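Local coordinates for zinc-binding protein TroA (Treponema pallidum, PDB 1K0F) that binds zinc with high affinity in the periplasm and delivers it to the membrane permease of the TroABC transporter for import into the cytoplasm, at residues Asp106-Tyr118 with Thr133-Asp147. Residues are numbered along the deposited sequence; the frame is centred on the assembly and turned at random.
Sequences DVKLWSYSVKAVY and TQRYQAYQQQLDKLD
Tyr118 and Tyr136 lie face against face in an offset stack, ring centroids 4.0 Å apart and planes 16° from parallel, where segments 107-118 and 133-147 run nearly antiparallel, axes 9.0 Å apart at closest. The CB of Tyr118 sits over the Tyr136 ring as a CH-pi donor, and Tyr118 OH points at Thr133 OG1, modelled as a hydrogen bond whose very short length is doubtful. Val114 is a knob in the hole formed by Tyr136, Tyr139, Gln140 and Leu143. With chi1 at 166°, Val114 CG1 stands anti to the backbone N and meets the edge of the Tyr139 ring, 3.6 Å from Tyr139 CD2. Leu143 returns the packing among Val107, Trp110, Ser111 and Val114, Leu143 CD1 3.5 Å from Trp110 CD1 at the indole edge. Tyr260 of helix 260-273 covers this apolar side. The other flank is looser: Gln140 leans its amide on Ser111 CB, and exposed Lys115 lays CG 3.3 Å from Tyr136 OH before its amine leads away. At the far end, Asp147 OD1 hydrogen-bonds Tyr178 OH and accepts a weak bond from Lys108 N. Helix 129-156 is the long backbone helix joining the two lobes in this family; helix 107-124 packs along it.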
loop_
_atom_site.group_PDB
_atom_site.type_symbol
_atom_site.label_atom_id
_atom_site.label_comp_id
_atom_site.label_asym_id
_atom_site.label_seq_id
_atom_site.Cartn_x
_atom_site.Cartn_y
_atom_site.Cartn_z
ATOM N N ASP A 106 -2.240 -7.688 -1.881
ATOM C CA ASP A 106 -2.449 -9.068 -2.279
ATOM C C ASP A 106 -1.009 -9.558 -2.418
ATOM O O ASP A 106 -0.419 -9.496 -3.493
ATOM C CB ASP A 106 -3.178 -9.192 -3.617
ATOM C CG ASP A 106 -3.448 -10.647 -3.997
ATOM O OD1 ASP A 106 -2.784 -11.547 -3.431
ATOM O OD2 ASP A 106 -4.321 -10.898 -4.858
ATOM N N VAL A 107 -0.442 -9.997 -1.298
ATOM C CA VAL A 107 0.931 -10.484 -1.231
ATOM C C VAL A 107 1.339 -11.337 -2.415
ATOM O O VAL A 107 2.449 -11.214 -2.914
ATOM C CB VAL A 107 1.150 -11.308 0.040
ATOM C CG1 VAL A 107 2.573 -11.779 0.105
ATOM C CG2 VAL A 107 0.788 -10.492 1.260
ATOM N N LYS A 108 0.436 -12.202 -2.860
ATOM C CA LYS A 108 0.712 -13.092 -3.978
ATOM C C LYS A 108 0.804 -12.361 -5.316
ATOM O O LYS A 108 1.542 -12.769 -6.212
ATOM C CB LYS A 108 -0.378 -14.162 -4.046
ATOM C CG LYS A 108 0.128 -15.566 -4.323
ATOM C CD LYS A 108 -0.608 -16.197 -5.506
ATOM C CE LYS A 108 -1.563 -17.302 -5.062
ATOM N NZ LYS A 108 -1.784 -18.303 -6.144
ATOM N N LEU A 109 0.041 -11.286 -5.452
ATOM C CA LEU A 109 0.029 -10.501 -6.683
ATOM C C LEU A 109 1.049 -9.373 -6.606
ATOM O O LEU A 109 1.287 -8.662 -7.583
ATOM C CB LEU A 109 -1.366 -9.927 -6.919
ATOM C CG LEU A 109 -1.546 -9.007 -8.127
ATOM C CD1 LEU A 109 -1.912 -9.835 -9.351
ATOM C CD2 LEU A 109 -2.621 -7.974 -7.820
ATOM N N TRP A 110 1.650 -9.215 -5.436
ATOM C CA TRP A 110 2.653 -8.188 -5.240
ATOM C C TRP A 110 3.997 -8.775 -5.629
ATOM O O TRP A 110 4.953 -8.044 -5.871
ATOM C CB TRP A 110 2.685 -7.755 -3.781
ATOM C CG TRP A 110 3.733 -6.733 -3.475
ATOM C CD1 TRP A 110 4.790 -6.872 -2.625
ATOM C CD2 TRP A 110 3.798 -5.398 -3.992
ATOM N NE1 TRP A 110 5.510 -5.707 -2.580
ATOM C CE2 TRP A 110 4.930 -4.785 -3.407
ATOM C CE3 TRP A 110 3.019 -4.661 -4.890
ATOM C CZ2 TRP A 110 5.296 -3.465 -3.693
ATOM C CZ3 TRP A 110 3.384 -3.346 -5.177
ATOM C CH2 TRP A 110 4.515 -2.761 -4.574
ATOM N N SER A 111 4.065 -10.103 -5.681
ATOM C CA SER A 111 5.296 -10.781 -6.065
ATOM C C SER A 111 5.668 -10.293 -7.461
ATOM O O SER A 111 6.835 -10.310 -7.852
ATOM C CB SER A 111 5.092 -12.296 -6.088
ATOM O OG SER A 111 3.822 -12.642 -5.580
ATOM N N TYR A 112 4.653 -9.870 -8.212
ATOM C CA TYR A 112 4.852 -9.353 -9.562
ATOM C C TYR A 112 5.678 -8.069 -9.439
ATOM O O TYR A 112 6.796 -7.982 -9.946
ATOM C CB TYR A 112 3.497 -9.032 -10.228
ATOM C CG TYR A 112 2.758 -10.212 -10.839
ATOM C CD1 TYR A 112 2.880 -10.513 -12.202
ATOM C CD2 TYR A 112 1.899 -10.998 -10.065
ATOM C CE1 TYR A 112 2.161 -11.566 -12.774
ATOM C CE2 TYR A 112 1.177 -12.055 -10.630
ATOM C CZ TYR A 112 1.315 -12.331 -11.985
ATOM O OH TYR A 112 0.602 -13.365 -12.551
ATOM N N SER A 113 5.120 -7.079 -8.750
ATOM C CA SER A 113 5.792 -5.799 -8.562
ATOM C C SER A 113 7.165 -5.950 -7.913
ATOM O O SER A 113 8.079 -5.174 -8.195
ATOM C CB SER A 113 4.926 -4.870 -7.714
ATOM O OG SER A 113 3.651 -4.720 -8.295
ATOM N N VAL A 114 7.312 -6.937 -7.037
ATOM C CA VAL A 114 8.595 -7.156 -6.389
ATOM C C VAL A 114 9.507 -7.726 -7.463
ATOM O O VAL A 114 10.691 -7.386 -7.531
ATOM C CB VAL A 114 8.484 -8.152 -5.228
ATOM C CG1 VAL A 114 9.871 -8.621 -4.818
ATOM C CG2 VAL A 114 7.769 -7.507 -4.053
ATOM N N LYS A 115 8.934 -8.581 -8.312
ATOM C CA LYS A 115 9.671 -9.202 -9.416
ATOM C C LYS A 115 10.223 -8.086 -10.291
ATOM O O LYS A 115 11.378 -8.117 -10.717
ATOM C CB LYS A 115 8.746 -10.109 -10.246
ATOM C CG LYS A 115 9.478 -11.056 -11.202
ATOM C CD LYS A 115 8.839 -11.093 -12.585
ATOM C CE LYS A 115 8.752 -12.511 -13.114
ATOM N NZ LYS A 115 7.335 -12.858 -13.431
ATOM N N ALA A 116 9.366 -7.097 -10.538
ATOM C CA ALA A 116 9.702 -5.927 -11.337
ATOM C C ALA A 116 10.877 -5.189 -10.695
ATOM O O ALA A 116 11.840 -4.831 -11.367
ATOM C CB ALA A 116 8.488 -5.006 -11.435
ATOM N N VAL A 117 10.786 -4.958 -9.393
ATOM C CA VAL A 117 11.852 -4.277 -8.668
ATOM C C VAL A 117 13.170 -5.034 -8.838
ATOM O O VAL A 117 14.190 -4.464 -9.227
ATOM C CB VAL A 117 11.529 -4.202 -7.179
ATOM C CG1 VAL A 117 12.669 -3.547 -6.446
ATOM C CG2 VAL A 117 10.244 -3.429 -6.964
ATOM N N TYR A 118 13.121 -6.329 -8.540
ATOM C CA TYR A 118 14.282 -7.191 -8.650
ATOM C C TYR A 118 14.893 -7.120 -10.033
ATOM O O TYR A 118 16.087 -6.881 -10.179
ATOM C CB TYR A 118 13.883 -8.632 -8.348
ATOM C CG TYR A 118 14.735 -9.682 -9.041
ATOM C CD1 TYR A 118 16.037 -9.912 -8.634
ATOM C CD2 TYR A 118 14.215 -10.456 -10.064
ATOM C CE1 TYR A 118 16.811 -10.902 -9.228
ATOM C CE2 TYR A 118 14.972 -11.456 -10.673
ATOM C CZ TYR A 118 16.271 -11.676 -10.246
ATOM O OH TYR A 118 17.013 -12.668 -10.817
ATOM N N THR A 133 19.567 -11.921 -7.177
ATOM C CA THR A 133 18.643 -12.996 -7.484
ATOM C C THR A 133 18.356 -13.809 -6.250
ATOM O O THR A 133 17.206 -13.967 -5.848
ATOM C CB THR A 133 19.211 -13.936 -8.553
ATOM O OG1 THR A 133 19.079 -13.331 -9.842
ATOM C CG2 THR A 133 18.457 -15.262 -8.552
ATOM N N GLN A 134 19.402 -14.343 -5.647
ATOM C CA GLN A 134 19.204 -15.147 -4.462
ATOM C C GLN A 134 18.477 -14.345 -3.375
ATOM O O GLN A 134 17.476 -14.802 -2.822
ATOM C CB GLN A 134 20.542 -15.663 -3.963
ATOM C CG GLN A 134 20.469 -16.209 -2.583
ATOM C CD GLN A 134 21.329 -15.417 -1.645
ATOM O OE1 GLN A 134 20.835 -14.740 -0.751
ATOM N NE2 GLN A 134 22.643 -15.486 -1.852
ATOM N N ARG A 135 18.967 -13.145 -3.079
ATOM C CA ARG A 135 18.325 -12.301 -2.076
ATOM C C ARG A 135 16.862 -12.209 -2.467
ATOM O O ARG A 135 15.968 -12.423 -1.656
ATOM C CB ARG A 135 18.917 -10.895 -2.089
ATOM C CG ARG A 135 20.299 -10.760 -1.495
ATOM C CD ARG A 135 20.704 -9.301 -1.504
ATOM N NE ARG A 135 22.122 -9.076 -1.239
ATOM C CZ ARG A 135 22.869 -8.206 -1.913
ATOM N NH1 ARG A 135 22.325 -7.488 -2.885
ATOM N NH2 ARG A 135 24.150 -8.038 -1.610
ATOM N N TYR A 136 16.637 -11.878 -3.731
ATOM C CA TYR A 136 15.296 -11.750 -4.261
ATOM C C TYR A 136 14.453 -12.936 -3.831
ATOM O O TYR A 136 13.458 -12.766 -3.128
ATOM C CB TYR A 136 15.353 -11.669 -5.779
ATOM C CG TYR A 136 14.038 -11.920 -6.464
ATOM C CD1 TYR A 136 12.853 -11.375 -5.963
ATOM C CD2 TYR A 136 13.979 -12.689 -7.625
ATOM C CE1 TYR A 136 11.637 -11.586 -6.608
ATOM C CE2 TYR A 136 12.772 -12.908 -8.282
ATOM C CZ TYR A 136 11.603 -12.354 -7.772
ATOM O OH TYR A 136 10.408 -12.557 -8.432
ATOM N N GLN A 137 14.849 -14.138 -4.250
ATOM C CA GLN A 137 14.108 -15.344 -3.890
ATOM C C GLN A 137 13.786 -15.317 -2.414
ATOM O O GLN A 137 12.641 -15.514 -2.010
ATOM C CB GLN A 137 14.921 -16.589 -4.197
ATOM C CG GLN A 137 15.310 -16.718 -5.640
ATOM C CD GLN A 137 16.461 -17.672 -5.827
ATOM O OE1 GLN A 137 16.954 -17.854 -6.938
ATOM N NE2 GLN A 137 16.899 -18.295 -4.733
ATOM N N ALA A 138 14.808 -15.071 -1.607
ATOM C CA ALA A 138 14.614 -15.005 -0.177
ATOM C C ALA A 138 13.429 -14.082 0.043
ATOM O O ALA A 138 12.341 -14.538 0.394
ATOM C CB ALA A 138 15.852 -14.454 0.494
ATOM N N TYR A 139 13.632 -12.791 -0.204
ATOM C CA TYR A 139 12.578 -11.795 -0.023
ATOM C C TYR A 139 11.193 -12.251 -0.503
ATOM O O TYR A 139 10.166 -11.846 0.047
ATOM C CB TYR A 139 12.978 -10.486 -0.714
ATOM C CG TYR A 139 11.997 -9.352 -0.497
ATOM C CD1 TYR A 139 11.650 -8.928 0.790
ATOM C CD2 TYR A 139 11.434 -8.684 -1.581
ATOM C CE1 TYR A 139 10.769 -7.856 0.979
ATOM C CE2 TYR A 139 10.561 -7.621 -1.403
ATOM C CZ TYR A 139 10.233 -7.211 -0.129
ATOM O OH TYR A 139 9.383 -6.140 0.014
ATOM N N GLN A 140 11.156 -13.094 -1.527
ATOM C CA GLN A 140 9.873 -13.576 -2.018
ATOM C C GLN A 140 9.333 -14.586 -1.021
ATOM O O GLN A 140 8.143 -14.589 -0.707
ATOM C CB GLN A 140 10.026 -14.227 -3.397
ATOM C CG GLN A 140 9.215 -13.550 -4.509
ATOM C CD GLN A 140 7.847 -13.066 -4.037
ATOM O OE1 GLN A 140 7.609 -11.862 -3.908
ATOM N NE2 GLN A 140 6.942 -14.005 -3.776
ATOM N N GLN A 141 10.220 -15.438 -0.524
ATOM C CA GLN A 141 9.840 -16.443 0.453
ATOM C C GLN A 141 9.190 -15.758 1.640
ATOM O O GLN A 141 8.296 -16.310 2.272
ATOM C CB GLN A 141 11.072 -17.202 0.915
ATOM C CG GLN A 141 11.937 -17.656 -0.226
ATOM C CD GLN A 141 12.073 -19.150 -0.249
ATOM O OE1 GLN A 141 11.377 -19.855 0.480
ATOM N NE2 GLN A 141 12.975 -19.648 -1.080
ATOM N N GLN A 142 9.665 -14.555 1.947
ATOM C CA GLN A 142 9.116 -13.777 3.049
ATOM C C GLN A 142 7.707 -13.376 2.641
ATOM O O GLN A 142 6.774 -13.434 3.443
ATOM C CB GLN A 142 9.966 -12.526 3.300
ATOM C CG GLN A 142 11.229 -12.764 4.141
ATOM C CD GLN A 142 12.120 -11.527 4.246
ATOM O OE1 GLN A 142 11.763 -10.542 4.900
ATOM N NE2 GLN A 142 13.280 -11.576 3.599
ATOM N N LEU A 143 7.559 -12.972 1.383
ATOM C CA LEU A 143 6.256 -12.577 0.856
ATOM C C LEU A 143 5.296 -13.744 1.013
ATOM O O LEU A 143 4.204 -13.604 1.566
ATOM C CB LEU A 143 6.375 -12.208 -0.628
ATOM C CG LEU A 143 6.889 -10.812 -1.000
ATOM C CD1 LEU A 143 5.855 -10.109 -1.863
ATOM C CD2 LEU A 143 7.188 -10.006 0.259
ATOM N N ASP A 144 5.717 -14.900 0.514
ATOM C CA ASP A 144 4.921 -16.114 0.586
ATOM C C ASP A 144 4.426 -16.377 2.009
ATOM O O ASP A 144 3.225 -16.515 2.247
ATOM C CB ASP A 144 5.750 -17.295 0.070
ATOM C CG ASP A 144 5.941 -17.250 -1.440
ATOM O OD1 ASP A 144 6.693 -18.086 -1.992
ATOM O OD2 ASP A 144 5.333 -16.366 -2.075
ATOM N N LYS A 145 5.344 -16.451 2.962
ATOM C CA LYS A 145 4.935 -16.675 4.339
ATOM C C LYS A 145 3.932 -15.585 4.707
ATOM O O LYS A 145 2.928 -15.854 5.363
ATOM C CB LYS A 145 6.139 -16.608 5.279
ATOM C CG LYS A 145 6.694 -17.961 5.694
ATOM C CD LYS A 145 8.086 -17.818 6.320
ATOM C CE LYS A 145 9.192 -18.338 5.399
ATOM N NZ LYS A 145 8.755 -18.426 3.966
ATOM N N LEU A 146 4.201 -14.357 4.263
ATOM C CA LEU A 146 3.329 -13.216 4.564
ATOM C C LEU A 146 1.926 -13.407 4.005
ATOM O O LEU A 146 0.929 -13.201 4.705
ATOM C CB LEU A 146 3.925 -11.912 4.011
ATOM C CG LEU A 146 3.109 -10.622 4.220
ATOM C CD1 LEU A 146 2.556 -10.570 5.635
ATOM C CD2 LEU A 146 3.985 -9.410 3.967
ATOM N N ASP A 147 1.841 -13.789 2.740
ATOM C CA ASP A 147 0.539 -13.997 2.150
ATOM C C ASP A 147 -0.172 -15.116 2.895
ATOM O O ASP A 147 -1.372 -15.043 3.157
ATOM C CB ASP A 147 0.664 -14.374 0.682
ATOM C CG ASP A 147 -0.675 -14.629 0.052
ATOM O OD1 ASP A 147 -1.268 -13.675 -0.497
ATOM O OD2 ASP A 147 -1.136 -15.787 0.118
#